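Local coordinates for nucleosome assembly protein (Plasmodium falciparum, PDB 5X7V) that probably acts as a histone chaperone of the nucleosome assembly protein family, recognising histones for nucleosome assembly, here as a fragment carrying its NAP-family region, at residues I93-G98 and F158-T163; T109-V114 and E125-K130. All coordinates share one frame; numbering follows the deposited sequence.

Contact 1. Residues I93-G98 and F158-T163; sequences ITFIFG and FEWFTT
Phe-161 sets a single ring atom over the middle of the Phe-95 ring: its CZ stands 3.7 Å above the plane, over the centre, at nearly the same distance from all six ring carbons. The pair is a T-shaped stack with centroids 5.1 Å apart and planes at 87°, the edge of Phe-161 pointing at the face of Phe-95. The backbones stay well apart, about 10.5 Å between the CA atoms of Ile-93 and Phe-161, and long side chains fill the gap. Phe-161 sits at the centre of an inverse gamma turn, just after a 3-10 segment that ends at Trp-160.

On strand 91-97, Ile-93, Phe-95 and Phe-97 alternate with Thr-94 and Ile-96 and point to the same side, where the loop between strand 121-126 and helix 172-180 packs over them. This strand is one of four in the antiparallel sheet of the NAP domain, and the loop covers a largely aromatic layer on one of its faces. Trp-160 has its CG anti to the backbone N (chi1 -180°), unlike its aromatic neighbours Phe-158 and Phe-161, and its six-membered ring reaches back to the strand. There CH2 lies 4.0 Å from Ile-93 CD1, the two side chains crossing at about a right angle. Its CZ3 also approaches Phe-95 CE1 obliquely, while its CE3 covers the centre of one face of Phe-161, so that ring has an indole on a face and Phe-95 at its edge.

At the other end Phe-97 and Phe-158 extend toward each other from opposite directions. Phe-97 CZ comes to 3.7 Å from Phe-158 CE1, in the plane of the Phe-158 ring and at its edge. Ile-72 of helix 68-73 touches both of these phenylalanines, and Trp-131 packs edge-to-face with Phe-158.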
loop_
_atom_site.group_PDB
_atom_site.type_symbol
_atom_site.label_atom_id
_atom_site.label_comp_id
_atom_site.label_asym_id
_atom_site.label_seq_id
_atom_site.Cartn_x
_atom_site.Cartn_y
_atom_site.Cartn_z
ATOM N N ILE A 93 14.093 8.924 8.154
ATOM C CA ILE A 93 14.445 9.814 7.057
ATOM C C ILE A 93 15.424 10.885 7.535
ATOM O O ILE A 93 15.268 11.445 8.618
ATOM C CB ILE A 93 13.211 10.466 6.443
ATOM C CG1 ILE A 93 12.302 9.414 5.820
ATOM C CG2 ILE A 93 13.601 11.423 5.372
ATOM C CD1 ILE A 93 11.021 9.993 5.292
ATOM N N THR A 94 16.432 11.152 6.710
ATOM C CA THR A 94 17.578 11.961 7.082
ATOM C C THR A 94 17.815 13.071 6.048
ATOM O O THR A 94 18.051 12.805 4.874
ATOM C CB THR A 94 18.837 11.057 7.229
ATOM O OG1 THR A 94 18.604 10.066 8.237
ATOM C CG2 THR A 94 20.081 11.858 7.588
ATOM N N PHE A 95 17.733 14.320 6.500
ATOM C CA PHE A 95 17.990 15.494 5.655
ATOM C C PHE A 95 19.386 16.042 5.933
ATOM O O PHE A 95 19.689 16.398 7.060
ATOM C CB PHE A 95 16.953 16.601 5.905
ATOM C CG PHE A 95 15.562 16.268 5.427
ATOM C CD1 PHE A 95 14.979 15.047 5.708
ATOM C CD2 PHE A 95 14.816 17.203 4.735
ATOM C CE1 PHE A 95 13.713 14.767 5.280
ATOM C CE2 PHE A 95 13.538 16.913 4.304
ATOM C CZ PHE A 95 12.994 15.696 4.575
ATOM N N ILE A 96 20.243 16.095 4.922
ATOM C CA ILE A 96 21.562 16.676 5.137
ATOM C C ILE A 96 21.687 17.968 4.334
ATOM O O ILE A 96 21.498 17.971 3.118
ATOM C CB ILE A 96 22.718 15.707 4.758
ATOM C CG1 ILE A 96 22.436 14.291 5.272
ATOM C CG2 ILE A 96 24.017 16.197 5.344
ATOM C CD1 ILE A 96 23.518 13.322 4.988
ATOM N N PHE A 97 21.988 19.068 5.023
ATOM C CA PHE A 97 22.051 20.367 4.381
ATOM C C PHE A 97 23.471 20.872 4.202
ATOM O O PHE A 97 24.277 20.773 5.108
ATOM C CB PHE A 97 21.259 21.383 5.185
ATOM C CG PHE A 97 19.774 21.193 5.110
ATOM C CD1 PHE A 97 19.119 20.384 6.021
ATOM C CD2 PHE A 97 19.029 21.834 4.131
ATOM C CE1 PHE A 97 17.738 20.218 5.951
ATOM C CE2 PHE A 97 17.659 21.667 4.061
ATOM C CZ PHE A 97 17.009 20.862 4.970
ATOM N N GLY A 98 23.769 21.406 3.020
ATOM C CA GLY A 98 25.027 22.074 2.765
ATOM C C GLY A 98 25.267 23.234 3.716
ATOM O O GLY A 98 24.346 23.736 4.364
ATOM N N PHE A 158 8.977 22.078 7.187
ATOM C CA PHE A 158 9.828 21.854 8.330
ATOM C C PHE A 158 9.031 21.727 9.608
ATOM O O PHE A 158 9.604 21.421 10.648
ATOM C CB PHE A 158 10.840 22.971 8.470
ATOM C CG PHE A 158 11.830 23.004 7.369
ATOM C CD1 PHE A 158 12.841 22.071 7.321
ATOM C CD2 PHE A 158 11.758 23.968 6.378
ATOM C CE1 PHE A 158 13.748 22.078 6.310
ATOM C CE2 PHE A 158 12.669 23.987 5.371
ATOM C CZ PHE A 158 13.672 23.028 5.341
ATOM N N GLU A 159 7.718 21.946 9.535
ATOM C CA GLU A 159 6.829 21.612 10.652
ATOM C C GLU A 159 6.702 20.106 10.844
ATOM O O GLU A 159 6.154 19.644 11.848
ATOM C CB GLU A 159 5.434 22.198 10.453
ATOM C CG GLU A 159 5.402 23.694 10.426
ATOM C CD GLU A 159 4.000 24.216 10.529
ATOM O OE1 GLU A 159 3.363 23.929 11.574
ATOM O OE2 GLU A 159 3.537 24.891 9.577
ATOM N N TRP A 160 7.189 19.348 9.864
ATOM C CA TRP A 160 7.145 17.904 9.929
ATOM C C TRP A 160 8.140 17.363 10.956
ATOM O O TRP A 160 8.005 16.231 11.421
ATOM C CB TRP A 160 7.407 17.293 8.552
ATOM C CG TRP A 160 7.360 15.797 8.617
ATOM C CD1 TRP A 160 6.270 15.029 8.900
ATOM C CD2 TRP A 160 8.448 14.894 8.430
ATOM N NE1 TRP A 160 6.611 13.705 8.899
ATOM C CE2 TRP A 160 7.944 13.593 8.612
ATOM C CE3 TRP A 160 9.798 15.056 8.120
ATOM C CZ2 TRP A 160 8.749 12.461 8.507
ATOM C CZ3 TRP A 160 10.594 13.923 8.006
ATOM C CH2 TRP A 160 10.065 12.647 8.197
ATOM N N PHE A 161 9.123 18.179 11.334
ATOM C CA PHE A 161 10.111 17.769 12.327
ATOM C C PHE A 161 9.668 18.041 13.772
ATOM O O PHE A 161 10.341 18.740 14.535
ATOM C CB PHE A 161 11.437 18.443 12.033
ATOM C CG PHE A 161 12.053 17.986 10.753
ATOM C CD1 PHE A 161 12.864 16.841 10.722
ATOM C CD2 PHE A 161 11.811 18.679 9.562
ATOM C CE1 PHE A 161 13.427 16.399 9.535
ATOM C CE2 PHE A 161 12.371 18.239 8.364
ATOM C CZ PHE A 161 13.172 17.095 8.352
ATOM N N THR A 162 8.528 17.455 14.128
ATOM C CA THR A 162 8.055 17.402 15.506
ATOM C C THR A 162 7.859 15.962 16.038
ATOM O O THR A 162 7.954 14.972 15.289
ATOM C CB THR A 162 6.736 18.153 15.668
ATOM O OG1 THR A 162 6.241 17.950 16.998
ATOM C CG2 THR A 162 5.709 17.655 14.661
ATOM N N THR A 163 7.610 15.876 17.345
ATOM C CA THR A 163 7.302 14.619 18.016
ATOM C C THR A 163 5.801 14.495 18.045
ATOM O O THR A 163 5.244 13.397 18.079
ATOM C CB THR A 163 7.853 14.567 19.457
ATOM O OG1 THR A 163 9.274 14.656 19.433
ATOM C CG2 THR A 163 7.470 13.273 20.154
#

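Contact 2. Residues T109-V114 and E125-K130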
loop_
_atom_site.group_PDB
_atom_site.type_symbol
_atom_site.label_atom_id
_atom_site.label_comp_id
_atom_site.label_asym_id
_atom_site.label_seq_id
_atom_site.Cartn_x
_atom_site.Cartn_y
_atom_site.Cartn_z
ATOM N N THR A 109 22.200 18.392 9.768
ATOM C CA THR A 109 21.619 17.065 9.633
ATOM C C THR A 109 20.352 16.984 10.466
ATOM O O THR A 109 20.401 17.120 11.681
ATOM C CB THR A 109 22.596 15.958 10.072
ATOM O OG1 THR A 109 23.767 15.986 9.248
ATOM C CG2 THR A 109 21.940 14.580 9.965
ATOM N N LEU A 110 19.217 16.782 9.806
ATOM C CA LEU A 110 17.950 16.574 10.485
ATOM C C LEU A 110 17.532 15.109 10.369
ATOM O O LEU A 110 17.535 14.556 9.268
ATOM C CB LEU A 110 16.877 17.461 9.880
ATOM C CG LEU A 110 17.225 18.926 9.754
ATOM C CD1 LEU A 110 16.121 19.634 9.025
ATOM C CD2 LEU A 110 17.377 19.470 11.131
ATOM N N VAL A 111 17.178 14.473 11.479
ATOM C CA VAL A 111 16.671 13.105 11.393
ATOM C C VAL A 111 15.288 12.989 12.012
ATOM O O VAL A 111 14.942 13.693 12.947
ATOM C CB VAL A 111 17.615 12.069 12.072
ATOM C CG1 VAL A 111 18.934 11.967 11.330
ATOM C CG2 VAL A 111 17.849 12.437 13.524
ATOM N N LYS A 112 14.480 12.109 11.454
ATOM C CA LYS A 112 13.256 11.703 12.120
ATOM C C LYS A 112 13.071 10.204 11.951
ATOM O O LYS A 112 12.966 9.700 10.836
ATOM C CB LYS A 112 12.055 12.462 11.585
ATOM C CG LYS A 112 10.818 12.246 12.400
ATOM C CD LYS A 112 9.688 13.069 11.841
ATOM C CE LYS A 112 8.470 12.927 12.720
ATOM N NZ LYS A 112 7.406 13.891 12.381
ATOM N N HIS A 113 13.058 9.506 13.077
ATOM C CA HIS A 113 12.972 8.060 13.130
ATOM C C HIS A 113 11.592 7.705 13.689
ATOM O O HIS A 113 11.186 8.199 14.735
ATOM C CB HIS A 113 14.133 7.512 13.977
ATOM C CG HIS A 113 14.133 6.028 14.152
ATOM N ND1 HIS A 113 15.145 5.359 14.810
ATOM C CD2 HIS A 113 13.239 5.083 13.777
ATOM C CE1 HIS A 113 14.876 4.066 14.825
ATOM N NE2 HIS A 113 13.721 3.873 14.207
ATOM N N VAL A 114 10.875 6.851 12.971
ATOM C CA VAL A 114 9.467 6.570 13.244
ATOM C C VAL A 114 9.149 5.081 13.409
ATOM O O VAL A 114 9.657 4.254 12.644
ATOM C CB VAL A 114 8.603 7.136 12.097
ATOM C CG1 VAL A 114 7.156 6.759 12.268
ATOM C CG2 VAL A 114 8.793 8.640 12.000
ATOM N N GLU A 125 12.711 9.262 17.271
ATOM C CA GLU A 125 13.762 10.268 17.244
ATOM C C GLU A 125 13.331 11.496 16.453
ATOM O O GLU A 125 12.563 11.386 15.498
ATOM C CB GLU A 125 15.051 9.673 16.657
ATOM C CG GLU A 125 15.704 8.599 17.579
ATOM C CD GLU A 125 16.981 7.959 17.010
ATOM O OE1 GLU A 125 17.940 8.710 16.710
ATOM O OE2 GLU A 125 17.029 6.708 16.895
ATOM N N CYS A 126 13.797 12.673 16.862
ATOM C CA CYS A 126 13.603 13.861 16.026
ATOM C C CYS A 126 14.506 15.041 16.341
ATOM O O CYS A 126 14.611 15.471 17.475
ATOM C CB CYS A 126 12.170 14.340 16.093
ATOM S SG CYS A 126 11.873 15.306 14.658
ATOM N N THR A 127 15.146 15.575 15.319
ATOM C CA THR A 127 16.038 16.693 15.521
ATOM C C THR A 127 15.265 17.959 15.855
ATOM O O THR A 127 14.318 18.314 15.172
ATOM C CB THR A 127 16.923 16.931 14.282
ATOM O OG1 THR A 127 17.817 15.820 14.103
ATOM C CG2 THR A 127 17.734 18.211 14.449
ATOM N N ARG A 128 15.782 18.698 16.818
ATOM C CA ARG A 128 15.217 19.970 17.180
ATOM C C ARG A 128 15.949 20.970 16.322
ATOM O O ARG A 128 17.138 21.138 16.456
ATOM C CB ARG A 128 15.504 20.262 18.639
ATOM C CG ARG A 128 14.330 20.769 19.448
ATOM C CD ARG A 128 14.524 20.491 20.924
ATOM N NE ARG A 128 13.356 19.841 21.504
ATOM N N ILE A 129 15.244 21.590 15.397
ATOM C CA ILE A 129 15.831 22.595 14.556
ATOM C C ILE A 129 15.945 23.872 15.358
ATOM O O ILE A 129 14.995 24.313 16.016
ATOM C CB ILE A 129 14.989 22.832 13.301
ATOM C CG1 ILE A 129 14.708 21.521 12.586
ATOM C CG2 ILE A 129 15.693 23.782 12.358
ATOM C CD1 ILE A 129 13.562 21.619 11.666
ATOM N N LYS A 130 17.128 24.459 15.324
ATOM C CA LYS A 130 17.350 25.722 15.982
ATOM C C LYS A 130 17.528 26.771 14.895
ATOM O O LYS A 130 18.624 26.961 14.366
ATOM C CB LYS A 130 18.559 25.637 16.906
ATOM C CG LYS A 130 18.334 24.721 18.101
ATOM C CD LYS A 130 19.556 24.608 18.972
ATOM C CE LYS A 130 20.750 24.060 18.201
ATOM N NZ LYS A 130 21.845 23.656 19.146
#
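Leu-110 meets two residues of 125-130 through one methyl: CD2 is 3.6 Å from Thr-127 CG2 and 3.7 Å from Ile-129 CG1, the leucine side chain lying about at right angles to each of them. Val-111 follows with two bonds to a single residue. Its N donates to Thr-127 OG1 at 3.0 Å, nearly straight at 169°, and its O accepts from Thr-127 N. With OG1 anti to its own carbonyl carbon (chi1 -66°), the threonine turns its hydroxyl to the strand as strand 121-126 gives way to loop.

Lys-112 faces Cys-126 as a non-hydrogen-bonded antiparallel pair, CG lying 3.9 Å from SG. Its extended chain then leads the amine away to the carbonyls of Trp-160 and Thr-162. His-113 pairs with Glu-125 in the hydrogen-bonded register of this beta hairpin, each backbone N bonding the other's O. Their side chains lie on the opposite sheet face from Lys-112 and Cys-126, with the CB atoms 3.6 Å apart. ND1 of His-113 also donates to Glu-125 OE2 at 3.1 Å, meeting the carboxylate from above its plane, 54° out of it. Such a bond to a carboxylate would favour a proton on ND1 and may raise the imidazole's affinity for a second one.

How the contacts relate
Contacts 1 and 2 meet with their centres about 6 Å apart, and their first segments lie on neighbouring strands of one antiparallel sheet. Strand 91-97 lies beside strand 109-116, and Phe-95 N is 2.8 Å from Leu-110 O in a probable backbone hydrogen bond. Leu-110 belongs to both environments: its CD1 lies 3.5 Å from Phe-97 CE1, and its side chain also touches Phe-161. The second join is polar, for Lys-112 NZ comes 2.6 Å from Trp-160 O, a probable hydrogen bond, and makes a cation-pi contact with that indole. Lys-112 thus ties the hairpin of contact 2 to the loop whose aromatic rings cover strand 91-97 in contact 1.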